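Local coordinates for protein glycosyl hyrolase, family 3 (Deinococcus radiodurans, PDB 3TEV) that probably hydrolyses O-glycosidic bonds as a family 3 glycoside hydrolase with a TIM-barrel-type domain, at residues P15-P18 and G19-L22; N53-S56 and A57-R61; Q108-E111 and D112-A116; T239-P242 and R243-T246; A307-V310 and P311-A315. One frame throughout, in Å; residues are numbered along the deposited sequence.

Interaction 1: residues P15-P18 and G19-L22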
# COMPACT_ATOMS: atom_id res chain seq x y z
N PRO A 15 -21.95 -9.39 7.13
CA PRO A 15 -20.92 -10.31 6.63
C PRO A 15 -19.95 -9.61 5.68
O PRO A 15 -20.31 -8.62 5.05
CB PRO A 15 -21.72 -11.41 5.92
CG PRO A 15 -23.12 -10.92 5.82
CD PRO A 15 -23.33 -9.81 6.79
N VAL A 16 -18.72 -10.09 5.63
CA VAL A 16 -17.70 -9.47 4.80
C VAL A 16 -18.04 -9.70 3.33
O VAL A 16 -18.37 -10.80 2.94
CB VAL A 16 -16.30 -10.04 5.10
CG1 VAL A 16 -15.25 -9.39 4.18
CG2 VAL A 16 -15.95 -9.81 6.57
N ARG A 17 -17.96 -8.65 2.53
CA ARG A 17 -18.15 -8.80 1.10
C ARG A 17 -16.81 -8.76 0.38
O ARG A 17 -15.89 -8.11 0.84
CB ARG A 17 -19.05 -7.70 0.58
CG ARG A 17 -20.40 -7.69 1.28
CD ARG A 17 -21.22 -6.53 0.79
NE ARG A 17 -21.59 -6.75 -0.60
CZ ARG A 17 -22.16 -5.83 -1.37
NH1 ARG A 17 -22.42 -4.61 -0.87
NH2 ARG A 17 -22.47 -6.15 -2.64
N PRO A 18 -16.71 -9.44 -0.77
CA PRO A 18 -15.43 -9.46 -1.49
C PRO A 18 -14.94 -8.06 -1.84
O PRO A 18 -13.76 -7.81 -1.76
CB PRO A 18 -15.72 -10.26 -2.77
CG PRO A 18 -17.22 -10.45 -2.81
CD PRO A 18 -17.74 -10.28 -1.42
N GLY A 19 -15.84 -7.14 -2.19
CA GLY A 19 -15.42 -5.77 -2.52
C GLY A 19 -14.78 -5.00 -1.38
O GLY A 19 -14.07 -4.03 -1.60
N GLN A 20 -15.04 -5.42 -0.14
CA GLN A 20 -14.48 -4.75 1.03
C GLN A 20 -13.00 -5.07 1.25
O GLN A 20 -12.34 -4.49 2.13
CB GLN A 20 -15.32 -5.10 2.26
CG GLN A 20 -16.77 -4.56 2.15
CD GLN A 20 -17.71 -5.06 3.23
OE1 GLN A 20 -17.54 -6.17 3.79
NE2 GLN A 20 -18.75 -4.24 3.52
N LEU A 21 -12.46 -5.97 0.42
CA LEU A 21 -11.05 -6.36 0.53
C LEU A 21 -10.23 -5.87 -0.67
O LEU A 21 -9.07 -6.25 -0.82
CB LEU A 21 -10.92 -7.89 0.68
CG LEU A 21 -11.74 -8.52 1.82
CD1 LEU A 21 -11.77 -10.07 1.71
CD2 LEU A 21 -11.23 -8.06 3.20
N LEU A 22 -10.83 -5.04 -1.52
CA LEU A 22 -10.14 -4.54 -2.71
C LEU A 22 -9.98 -3.03 -2.71
O LEU A 22 -10.84 -2.30 -2.20
CB LEU A 22 -10.88 -4.93 -3.99
CG LEU A 22 -11.28 -6.37 -4.30
CD1 LEU A 22 -11.83 -6.41 -5.74
CD2 LEU A 22 -10.10 -7.33 -4.15
O HOH W 1 -21.36 -5.81 4.68
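The amide end of Gln20 folds back over the residues before it and takes up the backbone N-H of Arg17, with OE1 lying 2.8 Å from Arg17 N. The bond is nearly straight (173° at the hydrogen), but the donor stands well above the plane of the amide carbonyl. With CG beside its own backbone N (chi1 -65°) and the chain extended beyond it, the Gln20 side chain runs back along the segment and crosses that of Arg17 obliquely. The NE2 branch of the same amide donates to a water, which donates in turn to Pro15 O.

Main-chain bonds close the 3-10 turn: Gln20 N donates to Arg17 O at 3.0 Å and Leu21 N to Pro18 O at 3.1 Å. Gln20 and Arg17 are thus joined in both directions. Without the amide, as with an alanine here, the N-H of Arg17 and the guanidinium of Arg321 are both likely to lose this acceptor, and the water its link to the side chain.

Apolar contact is slight, Val16 CG1 lying 4.3 Å from Leu21 CD1. The guanidinium of Arg17 instead reaches Glu41 O through NH2.

The turn leads into strand 22-24 of the barrel. Helix 314-330 packs on Val16 and Leu21 and sends Arg321 to Gln20 OE1, while helix 296-309 meets Pro18 and Leu22.

Interaction 2: residues N53-S56 and A57-R61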
# COMPACT_ATOMS: atom_id res chain seq x y z
N ASN A 53 -6.75 11.14 -12.34
CA ASN A 53 -7.90 11.57 -11.52
C ASN A 53 -7.79 12.98 -10.95
O ASN A 53 -8.69 13.43 -10.22
CB ASN A 53 -8.14 10.61 -10.35
CG ASN A 53 -8.11 9.14 -10.76
OD1 ASN A 53 -7.16 8.42 -10.44
ND2 ASN A 53 -9.16 8.70 -11.47
N VAL A 54 -6.68 13.67 -11.27
CA VAL A 54 -6.30 14.93 -10.62
C VAL A 54 -6.12 16.06 -11.64
O VAL A 54 -5.26 15.98 -12.51
CB VAL A 54 -4.99 14.78 -9.80
CG1 VAL A 54 -4.53 16.12 -9.19
CG2 VAL A 54 -5.15 13.72 -8.72
N GLU A 55 -6.93 17.11 -11.51
CA GLU A 55 -6.84 18.28 -12.38
C GLU A 55 -6.57 19.55 -11.59
O GLU A 55 -5.65 20.31 -11.91
CB GLU A 55 -8.10 18.45 -13.22
CG GLU A 55 -8.26 17.40 -14.30
CD GLU A 55 -9.52 17.59 -15.13
OE1 GLU A 55 -9.48 17.23 -16.33
OE2 GLU A 55 -10.54 18.11 -14.61
N SER A 56 -7.36 19.78 -10.55
CA SER A 56 -7.20 20.93 -9.67
C SER A 56 -7.68 20.57 -8.28
O SER A 56 -8.34 19.53 -8.09
CB SER A 56 -7.99 22.13 -10.20
OG SER A 56 -9.38 21.91 -10.10
N ALA A 57 -7.36 21.42 -7.30
CA ALA A 57 -7.79 21.21 -5.92
C ALA A 57 -9.33 21.23 -5.76
O ALA A 57 -9.87 20.45 -4.99
CB ALA A 57 -7.13 22.21 -4.99
N GLU A 58 -10.00 22.11 -6.50
CA GLU A 58 -11.45 22.24 -6.50
C GLU A 58 -12.10 20.96 -7.03
O GLU A 58 -13.06 20.45 -6.43
CB GLU A 58 -11.88 23.45 -7.35
CG GLU A 58 -13.36 23.87 -7.26
CD GLU A 58 -13.67 25.28 -7.88
OE1 GLU A 58 -14.83 25.50 -8.32
OE2 GLU A 58 -12.77 26.17 -7.92
N GLN A 59 -11.58 20.45 -8.14
CA GLN A 59 -12.12 19.24 -8.77
C GLN A 59 -11.86 18.03 -7.86
O GLN A 59 -12.74 17.20 -7.66
CB GLN A 59 -11.53 19.04 -10.18
CG GLN A 59 -11.57 17.60 -10.72
CD GLN A 59 -10.43 16.74 -10.16
OE1 GLN A 59 -9.31 17.22 -10.00
NE2 GLN A 59 -10.74 15.49 -9.83
N LEU A 60 -10.65 17.96 -7.32
CA LEU A 60 -10.27 16.84 -6.47
C LEU A 60 -11.10 16.80 -5.19
O LEU A 60 -11.51 15.72 -4.74
CB LEU A 60 -8.77 16.89 -6.17
CG LEU A 60 -8.11 15.70 -5.48
CD1 LEU A 60 -8.47 14.37 -6.13
CD2 LEU A 60 -6.60 15.90 -5.47
N ARG A 61 -11.36 17.98 -4.63
CA ARG A 61 -12.20 18.09 -3.45
C ARG A 61 -13.62 17.58 -3.73
O ARG A 61 -14.20 16.89 -2.90
CB ARG A 61 -12.26 19.53 -2.93
CG ARG A 61 -13.05 19.69 -1.63
CD ARG A 61 -12.94 21.11 -1.04
NE ARG A 61 -11.60 21.42 -0.51
CZ ARG A 61 -10.68 22.17 -1.12
NH1 ARG A 61 -9.50 22.39 -0.54
NH2 ARG A 61 -10.91 22.72 -2.31
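Gln59 points its side chain back from the first turn of helix 57-71 toward the preceding loop, so that its amide faces the backbone of residues 53-56. CG lies opposite the backbone N (chi1 158°) and the chain then bends at chi2 (-80°), which lays OE1 against two successive N-H groups. Glu55 N approaches from above the amide carbonyl plane at 2.8 Å from Gln59 OE1, whereas Ser56 N comes in that plane at 3.3 Å from the same oxygen. On the other branch, Gln59 NE2 gives a more bent bond to Asn53 O at 2.9 Å. Glu55 crosses Gln59 at about a right angle, its carboxylate turned 87° from the amide.

Ser56 is the N-cap. Its OG accepts from Gln59 N at 3.3 Å, and the return bond from Ser56 N to Gln59 OE1 completes a capping box. Alongside, Val54 CG2 rests 4.2 Å from Leu60 CD2.

The amide of Gln59 is therefore fixed in rotation: its oxygen receives two N-H groups, while its nitrogen serves Asn53 O and also Pro29 O. The four partners named are all backbone groups, so this buried amide is well supplied, and the helix start is tied to the loop that follows strand 46-49.

Interaction 3: residues Q108-E111 and D112-A116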
# COMPACT_ATOMS: atom_id res chain seq x y z
N GLN A 108 13.46 17.40 11.22
CA GLN A 108 12.32 18.29 11.43
C GLN A 108 11.79 18.90 10.12
O GLN A 108 10.59 19.05 9.96
CB GLN A 108 12.66 19.38 12.46
CG GLN A 108 11.49 20.29 12.84
CD GLN A 108 10.40 19.59 13.63
OE1 GLN A 108 10.66 19.02 14.70
NE2 GLN A 108 9.16 19.63 13.13
N LEU A 109 12.67 19.25 9.18
CA LEU A 109 12.23 19.71 7.86
C LEU A 109 11.40 18.63 7.14
O LEU A 109 10.31 18.89 6.59
CB LEU A 109 13.42 20.12 7.00
CG LEU A 109 13.17 20.42 5.52
CD1 LEU A 109 12.19 21.58 5.32
CD2 LEU A 109 14.50 20.71 4.81
N THR A 110 11.92 17.40 7.14
CA THR A 110 11.25 16.30 6.49
C THR A 110 9.86 16.13 7.06
O THR A 110 8.90 16.01 6.30
CB THR A 110 12.07 15.01 6.64
OG1 THR A 110 13.36 15.21 6.06
CG2 THR A 110 11.36 13.79 5.97
N GLU A 111 9.75 16.14 8.38
CA GLU A 111 8.44 16.03 9.02
C GLU A 111 7.50 17.15 8.55
O GLU A 111 6.37 16.89 8.16
CB GLU A 111 8.56 16.02 10.54
CG GLU A 111 7.22 15.88 11.23
CD GLU A 111 7.29 15.75 12.75
OE1 GLU A 111 8.32 15.32 13.32
OE2 GLU A 111 6.27 16.05 13.39
N ASP A 112 7.99 18.39 8.58
CA ASP A 112 7.16 19.54 8.25
C ASP A 112 6.72 19.58 6.80
O ASP A 112 5.63 20.05 6.51
CB ASP A 112 7.88 20.86 8.60
CG ASP A 112 8.08 21.05 10.11
OD1 ASP A 112 7.47 20.33 10.92
OD2 ASP A 112 8.86 21.94 10.47
N VAL A 113 7.56 19.10 5.88
CA VAL A 113 7.17 19.05 4.46
C VAL A 113 6.06 17.99 4.24
O VAL A 113 5.11 18.20 3.49
CB VAL A 113 8.39 18.75 3.55
CG1 VAL A 113 7.95 18.38 2.13
CG2 VAL A 113 9.34 19.96 3.52
N ASN A 114 6.19 16.87 4.93
CA ASN A 114 5.15 15.85 4.90
C ASN A 114 3.87 16.31 5.62
O ASN A 114 2.75 15.98 5.18
CB ASN A 114 5.71 14.52 5.43
CG ASN A 114 6.54 13.80 4.38
OD1 ASN A 114 6.01 13.04 3.56
ND2 ASN A 114 7.86 14.04 4.37
N ALA A 115 4.03 17.09 6.68
CA ALA A 115 2.88 17.64 7.38
C ALA A 115 2.11 18.56 6.46
O ALA A 115 0.88 18.48 6.43
CB ALA A 115 3.30 18.36 8.63
N ALA A 116 2.81 19.41 5.69
CA ALA A 116 2.13 20.30 4.73
C ALA A 116 1.45 19.53 3.61
O ALA A 116 0.37 19.89 3.18
CB ALA A 116 3.09 21.29 4.15
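Within helix 107-124, on the outside of the barrel, Gln108 and Asp112 face each other one turn apart. Gln108 NE2 donates to Asp112 OD1 at 2.9 Å, the oxygen lying in the plane of the Gln108 amide but being met from above the carboxylate plane; the two flat groups are turned 46° from one another. A bend at chi2 (69°) brings the glutamine amide round to the carboxylate.

Two residues on, Asn114 doubles the helical bond to Thr110 O. Its ND2 approaches at 2.9 Å and almost straight (174°), while its backbone N reaches the same oxygen at 3.2 Å from the opposite face of the carbonyl plane. Leu109 and Val113 run side by side in the same direction, CD1 of the leucine 3.7 Å from CG2 of the valine.

Asp112 OD1 also forms a salt bridge with Arg170, which Glu111 OE2 engages too. Were Asp112 an alanine, Gln108 NE2 would probably lose this acceptor and Arg170 this carboxylate, with Glu111 still beside it. The arginine is likely to ease the repulsion between the neighbouring acids, and its positive charge would draw electron density toward the oxygen that Gln108 meets.

Interaction 4: residues T239-P242 and R243-T246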
# COMPACT_ATOMS: atom_id res chain seq x y z
N THR A 239 4.42 -10.58 -1.77
CA THR A 239 2.99 -10.32 -1.79
C THR A 239 2.17 -11.61 -1.76
O THR A 239 0.99 -11.58 -1.42
CB THR A 239 2.60 -9.55 -3.07
OG1 THR A 239 3.12 -10.26 -4.19
CG2 THR A 239 3.26 -8.19 -3.11
N LEU A 240 2.79 -12.73 -2.13
CA LEU A 240 2.07 -14.02 -2.15
C LEU A 240 2.67 -15.03 -1.19
O LEU A 240 2.43 -16.24 -1.31
CB LEU A 240 2.07 -14.60 -3.58
CG LEU A 240 1.52 -13.71 -4.71
CD1 LEU A 240 1.78 -14.34 -6.08
CD2 LEU A 240 0.01 -13.35 -4.53
N SER A 241 3.48 -14.55 -0.26
CA SER A 241 4.25 -15.41 0.63
C SER A 241 3.68 -15.47 2.04
O SER A 241 3.80 -14.52 2.79
CB SER A 241 5.69 -14.90 0.70
OG SER A 241 6.41 -15.59 1.71
N PRO A 242 3.05 -16.59 2.41
CA PRO A 242 2.66 -16.69 3.83
C PRO A 242 3.85 -16.60 4.80
O PRO A 242 3.70 -16.05 5.90
CB PRO A 242 1.98 -18.06 3.94
CG PRO A 242 2.42 -18.81 2.72
CD PRO A 242 2.67 -17.79 1.64
N ARG A 243 5.03 -17.10 4.40
CA ARG A 243 6.20 -17.03 5.28
C ARG A 243 6.56 -15.57 5.59
O ARG A 243 6.98 -15.25 6.72
CB ARG A 243 7.40 -17.77 4.69
CG ARG A 243 7.20 -19.30 4.59
CD ARG A 243 8.43 -20.04 4.05
NE ARG A 243 9.61 -19.79 4.89
CZ ARG A 243 10.60 -20.65 5.11
NH1 ARG A 243 10.58 -21.86 4.56
NH2 ARG A 243 11.60 -20.30 5.90
N ILE A 244 6.40 -14.68 4.61
CA ILE A 244 6.80 -13.30 4.78
C ILE A 244 5.69 -12.46 5.42
O ILE A 244 5.92 -11.80 6.44
CB ILE A 244 7.26 -12.67 3.45
CG1 ILE A 244 8.58 -13.34 3.00
CG2 ILE A 244 7.37 -11.14 3.59
CD1 ILE A 244 9.15 -12.84 1.70
N LEU A 245 4.49 -12.52 4.86
CA LEU A 245 3.42 -11.69 5.38
C LEU A 245 2.93 -12.15 6.75
O LEU A 245 2.64 -11.30 7.60
CB LEU A 245 2.26 -11.61 4.39
CG LEU A 245 2.61 -11.13 2.98
CD1 LEU A 245 1.34 -10.98 2.21
CD2 LEU A 245 3.41 -9.81 2.94
N THR A 246 2.84 -13.47 6.98
CA THR A 246 2.33 -13.99 8.25
C THR A 246 3.49 -14.38 9.18
O THR A 246 3.58 -13.89 10.30
CB THR A 246 1.31 -15.17 8.07
OG1 THR A 246 0.16 -14.70 7.36
CG2 THR A 246 0.85 -15.73 9.43
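Pro242 and Ser241 carry most of this contact, at the start of helix 242-252, with Leu245 closing it from one turn on. Ser241 is the N-cap. Its side chain points toward the helix, and OG accepts from Ile244 N at 3.0 Å through a bent bond (144° at the hydrogen). With OG swung opposite its own backbone N (chi1 171°), the hydroxyl also lies against the isoleucine side chain, 3.4 Å from Ile244 CG1. Asp233 OD2 is a further hydrogen-bond partner of this OG.

The carbonyl of Ser241 takes the N-H of Leu245 at 3.0 Å, nearly head-on to the oxygen, and a weaker, more bent bond from Ile244 N. Leu245 packs its branched end against the carbonyls of the cap residue and of Thr239: CG sits 3.6 Å from Ser241 O and CD1 3.7 Å from Thr239 O.

Pro242, in the first turn, accepts through its carbonyl, with Thr246 N 2.9 Å from Pro242 O. Its ring rests on Arg281 and Ala285 of helix 275-285, so the first turn also packs on that neighbouring helix.

Proline suits a first helical turn because its nitrogen has no hydrogen to offer. The amide of Ile244, in the same turn, makes just a weak bond to Ser241 O and takes the serine hydroxyl as well, and the nearby Asp233 would probably complement the positive end of the helix dipole.

Interaction 5: residues A307-V310 and P311-A315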
# COMPACT_ATOMS: atom_id res chain seq x y z
N ALA A 307 -14.90 -13.57 -4.28
CA ALA A 307 -16.25 -13.99 -3.88
C ALA A 307 -16.34 -15.49 -3.53
O ALA A 307 -17.17 -15.88 -2.72
CB ALA A 307 -17.31 -13.63 -4.95
N GLU A 308 -15.48 -16.31 -4.12
CA GLU A 308 -15.44 -17.75 -3.83
C GLU A 308 -14.63 -18.07 -2.57
O GLU A 308 -14.90 -19.06 -1.88
CB GLU A 308 -14.86 -18.53 -5.01
CG GLU A 308 -15.59 -18.29 -6.31
CD GLU A 308 -17.05 -18.73 -6.23
OE1 GLU A 308 -17.35 -19.76 -5.56
OE2 GLU A 308 -17.91 -18.04 -6.83
N TYR A 309 -13.64 -17.23 -2.28
CA TYR A 309 -12.77 -17.38 -1.12
C TYR A 309 -13.46 -16.96 0.19
O TYR A 309 -13.41 -17.66 1.19
CB TYR A 309 -11.49 -16.58 -1.37
CG TYR A 309 -10.70 -16.16 -0.15
CD1 TYR A 309 -9.98 -17.08 0.61
CD2 TYR A 309 -10.65 -14.82 0.23
CE1 TYR A 309 -9.25 -16.67 1.74
CE2 TYR A 309 -9.92 -14.42 1.31
CZ TYR A 309 -9.23 -15.34 2.07
OH TYR A 309 -8.52 -14.90 3.17
N VAL A 310 -14.11 -15.82 0.15
CA VAL A 310 -14.71 -15.18 1.31
C VAL A 310 -15.67 -16.05 2.16
O VAL A 310 -15.52 -16.08 3.39
CB VAL A 310 -15.33 -13.83 0.87
CG1 VAL A 310 -16.53 -13.48 1.68
CG2 VAL A 310 -14.28 -12.73 0.92
N PRO A 311 -16.63 -16.78 1.53
CA PRO A 311 -17.61 -17.58 2.32
C PRO A 311 -17.00 -18.70 3.16
O PRO A 311 -17.56 -19.06 4.19
CB PRO A 311 -18.53 -18.21 1.25
CG PRO A 311 -18.34 -17.39 0.01
CD PRO A 311 -16.89 -16.89 0.08
N GLU A 312 -15.87 -19.24 2.74
CA GLU A 312 -15.25 -20.29 3.53
C GLU A 312 -14.17 -19.76 4.49
O GLU A 312 -13.51 -20.53 5.19
CB GLU A 312 -14.73 -21.41 2.63
CG GLU A 312 -15.85 -22.15 1.84
CD GLU A 312 -16.82 -22.95 2.76
OE1 GLU A 312 -16.36 -23.56 3.76
OE2 GLU A 312 -18.03 -23.00 2.47
N ASN A 313 -14.01 -18.44 4.57
CA ASN A 313 -12.93 -17.88 5.36
C ASN A 313 -13.39 -16.66 6.18
O ASN A 313 -12.63 -15.68 6.36
CB ASN A 313 -11.73 -17.55 4.45
CG ASN A 313 -11.09 -18.81 3.85
OD1 ASN A 313 -10.24 -19.45 4.49
ND2 ASN A 313 -11.48 -19.18 2.63
N GLN A 314 -14.62 -16.73 6.66
CA GLN A 314 -15.31 -15.59 7.24
C GLN A 314 -14.60 -14.94 8.44
O GLN A 314 -14.53 -13.73 8.51
CB GLN A 314 -16.79 -15.90 7.55
CG GLN A 314 -17.82 -15.60 6.36
CD GLN A 314 -17.85 -14.09 5.87
OE1 GLN A 314 -17.91 -13.14 6.69
NE2 GLN A 314 -17.83 -13.89 4.55
N ALA A 315 -14.08 -15.73 9.37
CA ALA A 315 -13.41 -15.17 10.54
C ALA A 315 -12.12 -14.45 10.14
O ALA A 315 -11.83 -13.34 10.60
CB ALA A 315 -13.12 -16.25 11.60
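Two first torsions bring Tyr309 and Asn313 together: CG of the tyrosine stands opposite its backbone N (chi1 157°), whereas CG of the asparagine lies beside its own (chi1 -67°). The pair spans the sharp turn linking helix 296-309 to helix 314-330, in the part of the barrel chain that follows its last strand, 290-291. Asn313 holds the N-cap position of the second helix, yet its side chain makes no capping bond; it points back to the first helix instead.

There Asn313 ND2 donates to Tyr309 O at 2.8 Å, the carbonyl oxygen lying in the plane of the asparagine amide. The same amide lies obliquely beside the Tyr309 ring, their planes 27° apart although the side chains cross at about a right angle; Asn313 ND2 is nearest Tyr309 CD1, and Asn313 CG comes within 3.5 Å of Tyr309 CE1. Tyr309 O is thereby given a side-chain donor, with Glu312 N adding a weak bond.

Pro311, whose nitrogen carries no hydrogen, brings its ring against Ala307 O, with Pro311 CD 3.0 Å from that oxygen. Beyond it, Asn313 N returns to Val310 O at 3.0 Å, from well above the carbonyl plane. The Tyr309 side chain packs on Val280 and Leu283 of helix 275-285, while Val310 reaches Leu21 in the loop before the first strand. The Gln314 chain, bent at chi2, brings NE2 to 3.2 Å from Val310 CG1.

All five interactions are short-range contacts that fix turns, helix starts or a helix face around one barrel. Interactions 1 and 5 form a pair: their centres are 9 Å apart and they touch directly, Leu21 CD1 lying 3.7 Å from Val310 CG2 and Pro18 CB 3.7 Å from Ala307 N, so the entry to the first strand is packed against the turn between the last two helices. Interaction 4 has its centre about 20 Å from interaction 1 and 19 Å from interaction 5. Interactions 2 and 3, with centres 23 Å apart, belong to helices 57-71 and 107-124, which meet where Leu60 and Arg61 touch Val124. Interactions 3 and 5 are the farthest separated, about 42 Å between centres.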